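Ribose-phosphate pyrophosphokinase (Mycobacterium smegmatis, PDB 5MP7) probably catalyses the magnesium-dependent transfer of a pyrophosphoryl group from ATP to ribose 5-phosphate, giving the nucleotide precursor PRPP and AMP. Local coordinates at residues K29-A34 with L304-I309. Sequence-based numbering, arbitrary orientation.
Sequences KELDVA and LLANTI
E30 meets A306 through its first side-chain carbon: CB of E30 lies 3.5 Å from CB of A306, and the methyl, having nothing beyond it, lets the two helices come close. The glutamate chain then bends at CG (chi2 -75°), lending its aliphatic root while its carboxylate stays at the exposed outside of the contact. L31 makes the largest contribution. Its CG rests 4.2 Å from CB of A306, and the two methyls divide the work: CD2 sits 3.7 Å from the backbone O of A306, whereas L31 CD1 meets both the CG2 branch of I309, at 4.0 Å, and its CD1 end. The two side chains cross at about a right angle. Helix 302-314 follows strand 296-299 of the mixed seven-stranded sheet, yet returns to pack on the N-terminal PRTase-like half, against helix 21-31 and, through L304 and T308, against M153 of strand 150-153. Buried, apolar and branched, I309 suits packing against both L31 and V27. Buried T308 donates OG1 to L304 O in a 3.0 Å hydrogen bond, tilted 31° from the carbonyl plane, while T308 N bonds to the same oxygen from the opposite face. D32, the C-prime residue of the Schellman motif ending helix 21-31, takes the left-handed backbone conformation (phi 62°) at an exposed site where a polar side chain is at home.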
ATOM      1  N   LYS A  29      22.818  18.604  60.310  1.00 33.57           N
ATOM      2  CA  LYS A  29      22.393  19.437  61.432  1.00 35.68           C
ATOM      3  C   LYS A  29      23.230  19.263  62.648  1.00 31.99           C
ATOM      4  O   LYS A  29      23.573  20.237  63.259  1.00 37.54           O
ATOM      5  CB  LYS A  29      20.950  19.176  61.792  1.00 42.82           C
ATOM      6  CG  LYS A  29      20.008  20.114  61.065  1.00 51.18           C
ATOM      7  CD  LYS A  29      18.760  19.388  60.543  1.00 60.54           C
ATOM      8  CE  LYS A  29      17.649  20.413  60.349  1.00 65.52           C
ATOM      9  NZ  LYS A  29      16.296  19.978  59.883  1.00 69.67           N
ATOM     10  N   GLU A  30      23.577  18.033  63.003  1.00 34.89           N
ATOM     11  CA  GLU A  30      24.446  17.766  64.193  1.00 35.02           C
ATOM     12  C   GLU A  30      25.831  18.379  64.059  1.00 34.85           C
ATOM     13  O   GLU A  30      26.396  18.831  65.052  1.00 37.26           O
ATOM     14  CB  GLU A  30      24.607  16.267  64.446  1.00 35.48           C
ATOM     15  CG  GLU A  30      23.272  15.563  64.725  1.00 40.13           C
ATOM     16  CD  GLU A  30      22.740  15.849  66.134  1.00 45.74           C
ATOM     17  OE1 GLU A  30      23.256  16.808  66.783  1.00 39.78           O
ATOM     18  OE2 GLU A  30      21.811  15.105  66.593  1.00 47.47           O
ATOM     19  N   LEU A  31      26.362  18.377  62.838  1.00 33.78           N
ATOM     20  CA  LEU A  31      27.686  18.928  62.551  1.00 35.96           C
ATOM     21  C   LEU A  31      27.676  20.409  62.289  1.00 39.38           C
ATOM     22  O   LEU A  31      28.735  21.014  62.315  1.00 39.41           O
ATOM     23  CB  LEU A  31      28.276  18.282  61.306  1.00 34.81           C
ATOM     24  CG  LEU A  31      28.714  16.841  61.429  1.00 34.90           C
ATOM     25  CD1 LEU A  31      28.962  16.304  60.034  1.00 36.09           C
ATOM     26  CD2 LEU A  31      29.958  16.722  62.280  1.00 34.91           C
ATOM     27  N   ASP A  32      26.496  20.975  62.002  1.00 42.64           N
ATOM     28  CA  ASP A  32      26.343  22.377  61.599  1.00 47.64           C
ATOM     29  C   ASP A  32      27.057  22.689  60.296  1.00 43.00           C
ATOM     30  O   ASP A  32      27.714  23.721  60.145  1.00 42.60           O
ATOM     31  CB  ASP A  32      26.815  23.342  62.714  1.00 55.24           C
ATOM     32  CG  ASP A  32      26.415  24.803  62.446  1.00 62.31           C
ATOM     33  OD1 ASP A  32      25.224  25.041  62.096  1.00 73.45           O
ATOM     34  OD2 ASP A  32      27.287  25.708  62.589  1.00 65.56           O
ATOM     35  N   VAL A  33      26.974  21.765  59.369  1.00 44.48           N
ATOM     36  CA  VAL A  33      27.621  21.923  58.072  1.00 46.19           C
ATOM     37  C   VAL A  33      26.590  21.580  57.038  1.00 46.00           C
ATOM     38  O   VAL A  33      25.949  20.560  57.165  1.00 53.04           O
ATOM     39  CB  VAL A  33      28.814  20.948  57.930  1.00 45.54           C
ATOM     40  CG1 VAL A  33      29.352  20.921  56.510  1.00 51.48           C
ATOM     41  CG2 VAL A  33      29.936  21.346  58.886  1.00 47.67           C
ATOM     42  N   ALA A  34      26.439  22.407  56.012  1.00 44.12           N
ATOM     43  CA  ALA A  34      25.493  22.118  54.932  1.00 42.62           C
ATOM     44  C   ALA A  34      26.050  20.993  54.058  1.00 40.82           C
ATOM     45  O   ALA A  34      27.265  20.851  53.910  1.00 45.86           O
ATOM     46  CB  ALA A  34      25.238  23.356  54.090  1.00 40.89           C
ATOM     47  N   LEU A 304      25.664   9.414  66.597  1.00 38.12           N
ATOM     48  CA  LEU A 304      26.811   8.514  66.526  1.00 37.11           C
ATOM     49  C   LEU A 304      27.663   8.770  65.251  1.00 38.47           C
ATOM     50  O   LEU A 304      28.892   8.846  65.327  1.00 35.36           O
ATOM     51  CB  LEU A 304      26.335   7.063  66.579  1.00 36.30           C
ATOM     52  CG  LEU A 304      27.379   5.947  66.602  1.00 41.19           C
ATOM     53  CD1 LEU A 304      28.268   6.026  67.858  1.00 40.10           C
ATOM     54  CD2 LEU A 304      26.682   4.579  66.517  1.00 42.53           C
ATOM     55  N   LEU A 305      27.003   8.886  64.097  1.00 33.04           N
ATOM     56  CA  LEU A 305      27.694   9.225  62.891  1.00 29.50           C
ATOM     57  C   LEU A 305      28.364  10.595  62.970  1.00 28.99           C
ATOM     58  O   LEU A 305      29.492  10.729  62.529  1.00 27.83           O
ATOM     59  CB  LEU A 305      26.769   9.163  61.678  1.00 32.53           C
ATOM     60  CG  LEU A 305      26.440   7.757  61.191  1.00 34.42           C
ATOM     61  CD1 LEU A 305      25.625   7.849  59.922  1.00 34.89           C
ATOM     62  CD2 LEU A 305      27.674   6.896  60.934  1.00 36.95           C
ATOM     63  N   ALA A 306      27.695  11.600  63.532  1.00 28.76           N
ATOM     64  CA  ALA A 306      28.287  12.943  63.637  1.00 27.34           C
ATOM     65  C   ALA A 306      29.516  12.945  64.535  1.00 27.80           C
ATOM     66  O   ALA A 306      30.501  13.572  64.190  1.00 29.42           O
ATOM     67  CB  ALA A 306      27.273  13.958  64.118  1.00 26.26           C
ATOM     68  N   ASN A 307      29.473  12.229  65.653  1.00 28.75           N
ATOM     69  CA  ASN A 307      30.640  12.109  66.528  1.00 30.62           C
ATOM     70  C   ASN A 307      31.816  11.420  65.867  1.00 32.09           C
ATOM     71  O   ASN A 307      32.957  11.837  66.070  1.00 30.86           O
ATOM     72  CB  ASN A 307      30.337  11.348  67.799  1.00 36.06           C
ATOM     73  CG  ASN A 307      29.816  12.219  68.899  1.00 41.08           C
ATOM     74  OD1 ASN A 307      30.577  12.904  69.561  1.00 48.42           O
ATOM     75  ND2 ASN A 307      28.524  12.179  69.121  1.00 44.29           N
ATOM     76  N   THR A 308      31.549  10.379  65.085  1.00 29.38           N
ATOM     77  CA  THR A 308      32.610   9.697  64.364  1.00 29.89           C
ATOM     78  C   THR A 308      33.256  10.583  63.303  1.00 29.55           C
ATOM     79  O   THR A 308      34.474  10.598  63.186  1.00 32.43           O
ATOM     80  CB  THR A 308      32.103   8.418  63.680  1.00 32.23           C
ATOM     81  OG1 THR A 308      31.476   7.586  64.647  1.00 33.05           O
ATOM     82  CG2 THR A 308      33.250   7.625  63.106  1.00 34.06           C
ATOM     83  N   ILE A 309      32.453  11.322  62.537  1.00 28.54           N
ATOM     84  CA  ILE A 309      32.974  12.269  61.538  1.00 25.57           C
ATOM     85  C   ILE A 309      33.830  13.338  62.203  1.00 26.63           C
ATOM     86  O   ILE A 309      34.908  13.659  61.710  1.00 26.41           O
ATOM     87  CB  ILE A 309      31.844  12.943  60.732  1.00 25.96           C
ATOM     88  CG1 ILE A 309      31.148  11.890  59.878  1.00 27.68           C
ATOM     89  CG2 ILE A 309      32.336  14.083  59.845  1.00 22.90           C
ATOM     90  CD1 ILE A 309      29.926  12.408  59.140  1.00 30.67           C
TER